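Local coordinates for protein CHAD domain (Ricinus communis, PDB 6QV5) that probably binds inorganic polyphosphate through an all-alpha-helical CHAD domain and carries a zinc ion bound by histidines, at residues A[24-38]-A[157-171]. Numbering follows the deposited sequence.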
ATOM      1  N   ALA A  24     -21.548  17.191   4.412  1.00 95.59           N
ATOM      2  CA  ALA A  24     -21.185  16.971   3.008  1.00 94.70           C
ATOM      3  C   ALA A  24     -21.872  15.745   2.404  1.00 96.51           C
ATOM      4  O   ALA A  24     -22.058  14.738   3.092  1.00 96.21           O
ATOM      5  CB  ALA A  24     -19.677  16.851   2.862  1.00 95.44           C
ATOM      6  N   ALA A  25     -22.250  15.845   1.116  1.00 91.07           N
ATOM      7  CA  ALA A  25     -22.919  14.782   0.363  1.00 89.91           C
ATOM      8  C   ALA A  25     -21.910  13.808  -0.257  1.00 91.53           C
ATOM      9  O   ALA A  25     -20.722  14.130  -0.346  1.00 90.92           O
ATOM     10  CB  ALA A  25     -23.793  15.393  -0.726  1.00 90.62           C
ATOM     11  N   LEU A  26     -22.391  12.620  -0.691  1.00 86.61           N
ATOM     12  CA  LEU A  26     -21.574  11.592  -1.345  1.00 85.81           C
ATOM     13  C   LEU A  26     -21.052  12.100  -2.698  1.00 88.28           C
ATOM     14  O   LEU A  26     -19.940  11.747  -3.094  1.00 87.77           O
ATOM     15  CB  LEU A  26     -22.369  10.275  -1.502  1.00 85.85           C
ATOM     16  CG  LEU A  26     -21.643   9.051  -2.104  1.00 90.59           C
ATOM     17  CD1 LEU A  26     -20.458   8.610  -1.252  1.00 90.65           C
ATOM     18  CD2 LEU A  26     -22.599   7.893  -2.290  1.00 93.25           C
ATOM     19  N   SER A  27     -21.833  12.978  -3.364  1.00 83.79           N
ATOM     20  CA  SER A  27     -21.487  13.613  -4.637  1.00 83.14           C
ATOM     21  C   SER A  27     -20.317  14.606  -4.484  1.00 86.13           C
ATOM     22  O   SER A  27     -19.726  15.013  -5.485  1.00 85.81           O
ATOM     23  CB  SER A  27     -22.708  14.317  -5.228  1.00 86.39           C
ATOM     24  OG  SER A  27     -23.102  15.437  -4.453  1.00 94.92           O
ATOM     25  N   GLU A  28     -20.001  14.993  -3.231  1.00 82.13           N
ATOM     26  CA  GLU A  28     -18.925  15.921  -2.876  1.00 81.68           C
ATOM     27  C   GLU A  28     -17.706  15.171  -2.336  1.00 84.74           C
ATOM     28  O   GLU A  28     -16.576  15.562  -2.632  1.00 84.38           O
ATOM     29  CB  GLU A  28     -19.413  16.949  -1.839  1.00 83.11           C
ATOM     30  CG  GLU A  28     -20.507  17.877  -2.348  1.00 94.41           C
ATOM     31  CD  GLU A  28     -21.161  18.780  -1.318  1.00116.62           C
ATOM     32  OE1 GLU A  28     -21.331  18.349  -0.154  1.00107.87           O
ATOM     33  OE2 GLU A  28     -21.526  19.921  -1.686  1.00112.80           O
ATOM     34  N   ALA A  29     -17.937  14.097  -1.550  1.00 80.37           N
ATOM     35  CA  ALA A  29     -16.893  13.270  -0.939  1.00 79.56           C
ATOM     36  C   ALA A  29     -16.134  12.422  -1.962  1.00 82.11           C
ATOM     37  O   ALA A  29     -14.905  12.415  -1.937  1.00 81.66           O
ATOM     38  CB  ALA A  29     -17.488  12.385   0.146  1.00 80.24           C
ATOM     39  N   PHE A  30     -16.865  11.716  -2.854  1.00 77.50           N
ATOM     40  CA  PHE A  30     -16.324  10.855  -3.915  1.00 76.67           C
ATOM     41  C   PHE A  30     -15.264  11.565  -4.794  1.00 78.57           C
ATOM     42  O   PHE A  30     -14.161  11.024  -4.890  1.00 78.10           O
ATOM     43  CB  PHE A  30     -17.469  10.248  -4.750  1.00 78.54           C
ATOM     44  CG  PHE A  30     -17.113   9.469  -5.993  1.00 80.13           C
ATOM     45  CD1 PHE A  30     -16.855   8.105  -5.930  1.00 83.22           C
ATOM     46  CD2 PHE A  30     -17.141  10.076  -7.245  1.00 82.18           C
ATOM     47  CE1 PHE A  30     -16.575   7.374  -7.087  1.00 84.04           C
ATOM     48  CE2 PHE A  30     -16.852   9.347  -8.401  1.00 84.98           C
ATOM     49  CZ  PHE A  30     -16.579   7.998  -8.316  1.00 83.09           C
ATOM     50  N   PRO A  31     -15.512  12.762  -5.401  1.00 73.71           N
ATOM     51  CA  PRO A  31     -14.446  13.398  -6.196  1.00 72.89           C
ATOM     52  C   PRO A  31     -13.322  13.988  -5.341  1.00 74.78           C
ATOM     53  O   PRO A  31     -12.214  14.159  -5.845  1.00 74.24           O
ATOM     54  CB  PRO A  31     -15.188  14.472  -6.994  1.00 74.71           C
ATOM     55  CG  PRO A  31     -16.345  14.828  -6.152  1.00 79.31           C
ATOM     56  CD  PRO A  31     -16.744  13.582  -5.416  1.00 74.99           C
ATOM     57  N   ALA A  32     -13.604  14.298  -4.058  1.00 70.02           N
ATOM     58  CA  ALA A  32     -12.614  14.838  -3.124  1.00 69.28           C
ATOM     59  C   ALA A  32     -11.641  13.745  -2.676  1.00 71.67           C
ATOM     60  O   ALA A  32     -10.444  14.013  -2.579  1.00 71.19           O
ATOM     61  CB  ALA A  32     -13.301  15.465  -1.922  1.00 69.97           C
ATOM     62  N   ILE A  33     -12.154  12.515  -2.427  1.00 67.15           N
ATOM     63  CA  ILE A  33     -11.382  11.333  -2.018  1.00 66.35           C
ATOM     64  C   ILE A  33     -10.505  10.847  -3.180  1.00 69.35           C
ATOM     65  O   ILE A  33      -9.294  10.688  -3.000  1.00 68.48           O
ATOM     66  CB  ILE A  33     -12.312  10.214  -1.439  1.00 69.25           C
ATOM     67  CG1 ILE A  33     -12.840  10.603  -0.041  1.00 69.50           C
ATOM     68  CG2 ILE A  33     -11.616   8.835  -1.399  1.00 69.62           C
ATOM     69  CD1 ILE A  33     -14.162   9.980   0.354  1.00 75.97           C
ATOM     70  N   LEU A  34     -11.114  10.623  -4.367  1.00 65.64           N
ATOM     71  CA  LEU A  34     -10.399  10.161  -5.560  1.00 65.25           C
ATOM     72  C   LEU A  34      -9.426  11.202  -6.106  1.00 67.92           C
ATOM     73  O   LEU A  34      -8.357  10.833  -6.591  1.00 67.39           O
ATOM     74  CB  LEU A  34     -11.359   9.676  -6.657  1.00 65.43           C
ATOM     75  CG  LEU A  34     -12.085   8.346  -6.417  1.00 70.29           C
ATOM     76  CD1 LEU A  34     -13.053   8.072  -7.532  1.00 70.49           C
ATOM     77  CD2 LEU A  34     -11.108   7.171  -6.320  1.00 72.94           C
ATOM     78  N   GLY A  35      -9.798  12.481  -5.996  1.00 63.66           N
ATOM     79  CA  GLY A  35      -8.974  13.612  -6.412  1.00 62.98           C
ATOM     80  C   GLY A  35      -7.719  13.733  -5.569  1.00 65.28           C
ATOM     81  O   GLY A  35      -6.654  14.071  -6.090  1.00 64.85           O
ATOM     82  N   ASN A  36      -7.841  13.427  -4.262  1.00 60.90           N
ATOM     83  CA  ASN A  36      -6.747  13.420  -3.288  1.00 60.33           C
ATOM     84  C   ASN A  36      -5.774  12.279  -3.624  1.00 63.20           C
ATOM     85  O   ASN A  36      -4.561  12.454  -3.499  1.00 62.62           O
ATOM     86  CB  ASN A  36      -7.306  13.249  -1.870  1.00 60.65           C
ATOM     87  CG  ASN A  36      -6.284  13.411  -0.774  1.00 79.42           C
ATOM     88  OD1 ASN A  36      -5.554  12.478  -0.429  1.00 71.03           O
ATOM     89  ND2 ASN A  36      -6.220  14.601  -0.198  1.00 71.78           N
ATOM     90  N   CYS A  37      -6.319  11.122  -4.061  1.00 59.15           N
ATOM     91  CA  CYS A  37      -5.557   9.938  -4.457  1.00 58.69           C
ATOM     92  C   CYS A  37      -4.784  10.196  -5.745  1.00 62.06           C
ATOM     93  O   CYS A  37      -3.597   9.880  -5.808  1.00 61.71           O
ATOM     94  CB  CYS A  37      -6.466   8.720  -4.588  1.00 58.92           C
ATOM     95  SG  CYS A  37      -7.069   8.069  -3.011  1.00 62.71           S
ATOM     96  N   LEU A  38      -5.451  10.787  -6.761  1.00 58.27           N
ATOM     97  CA  LEU A  38      -4.842  11.116  -8.052  1.00 57.80           C
ATOM     98  C   LEU A  38      -3.755  12.178  -7.915  1.00 60.86           C
ATOM     99  O   LEU A  38      -2.734  12.068  -8.589  1.00 60.34           O
ATOM    100  CB  LEU A  38      -5.894  11.527  -9.095  1.00 57.88           C
ATOM    101  CG  LEU A  38      -6.840  10.424  -9.594  1.00 62.71           C
ATOM    102  CD1 LEU A  38      -8.065  11.023 -10.264  1.00 62.98           C
ATOM    103  CD2 LEU A  38      -6.135   9.455 -10.539  1.00 64.98           C
ATOM    104  N   GLY A 157      -9.866  10.622 -14.190  1.00 71.07           N
ATOM    105  CA  GLY A 157     -10.326  11.952 -13.804  1.00 71.25           C
ATOM    106  C   GLY A 157     -11.632  12.331 -14.473  1.00 76.28           C
ATOM    107  O   GLY A 157     -12.514  12.903 -13.826  1.00 75.96           O
ATOM    108  N   ALA A 158     -11.769  11.984 -15.771  1.00 73.49           N
ATOM    109  CA  ALA A 158     -12.965  12.231 -16.579  1.00 73.77           C
ATOM    110  C   ALA A 158     -14.143  11.384 -16.086  1.00 78.49           C
ATOM    111  O   ALA A 158     -15.268  11.882 -16.032  1.00 78.13           O
ATOM    112  CB  ALA A 158     -12.681  11.931 -18.043  1.00 74.48           C
ATOM    113  N   TRP A 159     -13.875  10.114 -15.718  1.00 75.85           N
ATOM    114  CA  TRP A 159     -14.869   9.177 -15.194  1.00 76.14           C
ATOM    115  C   TRP A 159     -15.327   9.625 -13.802  1.00 80.87           C
ATOM    116  O   TRP A 159     -16.523   9.574 -13.514  1.00 80.43           O
ATOM    117  CB  TRP A 159     -14.304   7.744 -15.168  1.00 75.10           C
ATOM    118  CG  TRP A 159     -15.153   6.760 -14.420  1.00 76.16           C
ATOM    119  CD1 TRP A 159     -16.250   6.100 -14.887  1.00 79.12           C
ATOM    120  CD2 TRP A 159     -14.980   6.343 -13.060  1.00 75.99           C
ATOM    121  NE1 TRP A 159     -16.773   5.296 -13.901  1.00 78.55           N
ATOM    122  CE2 TRP A 159     -16.015   5.429 -12.766  1.00 79.92           C
ATOM    123  CE3 TRP A 159     -14.056   6.668 -12.051  1.00 77.16           C
ATOM    124  CZ2 TRP A 159     -16.152   4.832 -11.507  1.00 79.18           C
ATOM    125  CZ3 TRP A 159     -14.190   6.073 -10.807  1.00 78.66           C
ATOM    126  CH2 TRP A 159     -15.222   5.161 -10.547  1.00 79.25           C
ATOM    127  N   MET A 160     -14.373  10.076 -12.957  1.00 78.05           N
ATOM    128  CA  MET A 160     -14.602  10.569 -11.594  1.00 78.21           C
ATOM    129  C   MET A 160     -15.612  11.724 -11.588  1.00 82.95           C
ATOM    130  O   MET A 160     -16.582  11.673 -10.832  1.00 82.44           O
ATOM    131  CB  MET A 160     -13.265  11.009 -10.962  1.00 80.53           C
ATOM    132  CG  MET A 160     -13.379  11.496  -9.531  1.00 84.08           C
ATOM    133  SD  MET A 160     -11.951  12.498  -9.047  1.00 88.20           S
ATOM    134  CE  MET A 160     -12.440  14.086  -9.665  1.00 84.85           C
ATOM    135  N   LEU A 161     -15.393  12.739 -12.445  1.00 80.29           N
ATOM    136  CA  LEU A 161     -16.252  13.921 -12.556  1.00 80.62           C
ATOM    137  C   LEU A 161     -17.626  13.626 -13.158  1.00 85.41           C
ATOM    138  O   LEU A 161     -18.592  14.300 -12.803  1.00 84.79           O
ATOM    139  CB  LEU A 161     -15.548  15.045 -13.335  1.00 80.73           C
ATOM    140  CG  LEU A 161     -14.282  15.625 -12.696  1.00 85.47           C
ATOM    141  CD1 LEU A 161     -13.359  16.178 -13.747  1.00 85.60           C
ATOM    142  CD2 LEU A 161     -14.612  16.689 -11.654  1.00 88.12           C
ATOM    143  N   GLU A 162     -17.717  12.624 -14.055  1.00 83.05           N
ATOM    144  CA  GLU A 162     -18.972  12.226 -14.699  1.00 83.46           C
ATOM    145  C   GLU A 162     -19.882  11.444 -13.738  1.00 88.36           C
ATOM    146  O   GLU A 162     -21.089  11.689 -13.712  1.00 87.88           O
ATOM    147  CB  GLU A 162     -18.696  11.416 -15.981  1.00 84.93           C
ATOM    148  CG  GLU A 162     -19.920  11.227 -16.869  1.00 96.73           C
ATOM    149  CD  GLU A 162     -19.732  10.480 -18.178  1.00119.48           C
ATOM    150  OE1 GLU A 162     -18.711   9.773 -18.338  1.00114.87           O
ATOM    151  OE2 GLU A 162     -20.625  10.599 -19.050  1.00115.00           O
ATOM    152  N   THR A 163     -19.303  10.509 -12.958  1.00 85.86           N
ATOM    153  CA  THR A 163     -20.041   9.663 -12.017  1.00 86.06           C
ATOM    154  C   THR A 163     -20.387  10.392 -10.700  1.00 90.92           C
ATOM    155  O   THR A 163     -21.358  10.008 -10.045  1.00 90.65           O
ATOM    156  CB  THR A 163     -19.301   8.327 -11.777  1.00 94.18           C
ATOM    157  OG1 THR A 163     -18.599   7.939 -12.957  1.00 92.67           O
ATOM    158  CG2 THR A 163     -20.246   7.203 -11.379  1.00 93.66           C
ATOM    159  N   ALA A 164     -19.610  11.436 -10.327  1.00 88.08           N
ATOM    160  CA  ALA A 164     -19.796  12.215  -9.094  1.00 88.18           C
ATOM    161  C   ALA A 164     -21.227  12.775  -8.874  1.00 93.08           C
ATOM    162  O   ALA A 164     -21.764  12.494  -7.805  1.00 92.64           O
ATOM    163  CB  ALA A 164     -18.766  13.332  -8.993  1.00 88.88           C
ATOM    164  N   PRO A 165     -21.894  13.510  -9.811  1.00 90.53           N
ATOM    165  CA  PRO A 165     -23.252  14.006  -9.503  1.00 90.70           C
ATOM    166  C   PRO A 165     -24.355  12.943  -9.506  1.00 95.64           C
ATOM    167  O   PRO A 165     -25.461  13.218  -9.039  1.00 95.29           O
ATOM    168  CB  PRO A 165     -23.487  15.079 -10.569  1.00 92.43           C
ATOM    169  CG  PRO A 165     -22.669  14.642 -11.721  1.00 96.72           C
ATOM    170  CD  PRO A 165     -21.458  13.961 -11.153  1.00 92.17           C
ATOM    171  N   LEU A 166     -24.051  11.733 -10.012  1.00 93.13           N
ATOM    172  CA  LEU A 166     -24.986  10.606 -10.108  1.00 93.31           C
ATOM    173  C   LEU A 166     -25.174   9.844  -8.781  1.00 97.63           C
ATOM    174  O   LEU A 166     -26.051   8.979  -8.700  1.00 97.41           O
ATOM    175  CB  LEU A 166     -24.549   9.627 -11.227  1.00 93.41           C
ATOM    176  CG  LEU A 166     -24.196  10.211 -12.608  1.00 98.16           C
ATOM    177  CD1 LEU A 166     -23.536   9.167 -13.486  1.00 98.37           C
ATOM    178  CD2 LEU A 166     -25.417  10.780 -13.312  1.00100.34           C
ATOM    179  N   LEU A 167     -24.366  10.163  -7.750  1.00 94.27           N
ATOM    180  CA  LEU A 167     -24.426   9.495  -6.446  1.00 94.16           C
ATOM    181  C   LEU A 167     -25.407  10.147  -5.474  1.00 98.45           C
ATOM    182  O   LEU A 167     -25.423  11.372  -5.336  1.00 97.79           O
ATOM    183  CB  LEU A 167     -23.028   9.357  -5.816  1.00 94.12           C
ATOM    184  CG  LEU A 167     -21.928   8.701  -6.668  1.00 98.67           C
ATOM    185  CD1 LEU A 167     -20.614   8.731  -5.953  1.00 98.73           C
ATOM    186  CD2 LEU A 167     -22.270   7.261  -7.032  1.00101.06           C
ATOM    187  N   ASP A 168     -26.215   9.312  -4.796  1.00 95.66           N
ATOM    188  CA  ASP A 168     -27.247   9.733  -3.845  1.00 95.80           C
ATOM    189  C   ASP A 168     -26.828   9.600  -2.377  1.00 99.95           C
ATOM    190  O   ASP A 168     -25.959   8.791  -2.044  1.00 99.61           O
ATOM    191  CB  ASP A 168     -28.549   8.955  -4.096  1.00 97.80           C
ATOM    192  CG  ASP A 168     -29.157   9.201  -5.459  1.00108.92           C
ATOM    193  OD1 ASP A 168     -30.071  10.048  -5.556  1.00109.91           O
ATOM    194  OD2 ASP A 168     -28.720   8.545  -6.429  1.00114.81           O
ATOM    195  N   GLY A 169     -27.474  10.393  -1.523  1.00 96.73           N
ATOM    196  CA  GLY A 169     -27.253  10.410  -0.081  1.00 96.57           C
ATOM    197  C   GLY A 169     -26.047  11.204   0.376  1.00100.42           C
ATOM    198  O   GLY A 169     -25.250  11.671  -0.443  1.00 99.91           O
ATOM    199  N   SER A 170     -25.916  11.357   1.707  1.00 96.85           N
ATOM    200  CA  SER A 170     -24.817  12.074   2.355  1.00 96.46           C
ATOM    201  C   SER A 170     -23.574  11.185   2.476  1.00 99.53           C
ATOM    202  O   SER A 170     -23.663   9.971   2.275  1.00 98.84           O
ATOM    203  CB  SER A 170     -25.249  12.568   3.733  1.00100.14           C
ATOM    204  OG  SER A 170     -25.560  11.486   4.596  1.00109.63           O
ATOM    205  N   ALA A 171     -22.418  11.794   2.805  1.00 95.92           N
ATOM    206  CA  ALA A 171     -21.152  11.084   2.996  1.00 95.71           C
ATOM    207  C   ALA A 171     -21.182  10.259   4.286  1.00 99.53           C
ATOM    208  O   ALA A 171     -20.572   9.192   4.332  1.00 98.90           O
ATOM    209  CB  ALA A 171     -19.995  12.069   3.031  1.00 96.42           C
TER
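A24 and A171 are joined by a backbone bond, A171 N to A24 O at 3.0 Å, and L26 N returns the pairing to G169 O. A25 and S170 thus form a single beta bridge; they are the N-caps of helices 26-42 and 171-192, and L26 and A171 are their first residues. E28 OE1 accepts from A25 N, closing the first turn of helix 26-42 on its N-cap residue. Beyond the bridge, helices 26-38 and 157-163 run antiparallel, at 168°, with F30 between them. With CG anti to the backbone N (chi1 173°), its ring projects across the gap: L167 CD1 lies over one face, 4.0 Å from the centroid in a CH-pi contact, and L34 CD1 lies over the opposite face, toward the rim. The ring edge turns toward the W159 face, planes at 67°, and F30 CZ lies 3.9 Å from W159 CH2. M160 fits as a knob among F30, P31, L34 and G35, the chain bent at chi3, with M160 SD 3.7 Å from L34 CB. F74 meets F30 edge-to-face. The chemistry is divided: main-chain bonds tie together the starts of helices 26-42 and 171-192, whereas the interhelical grip is apolar and aromatic, well away from the zinc site.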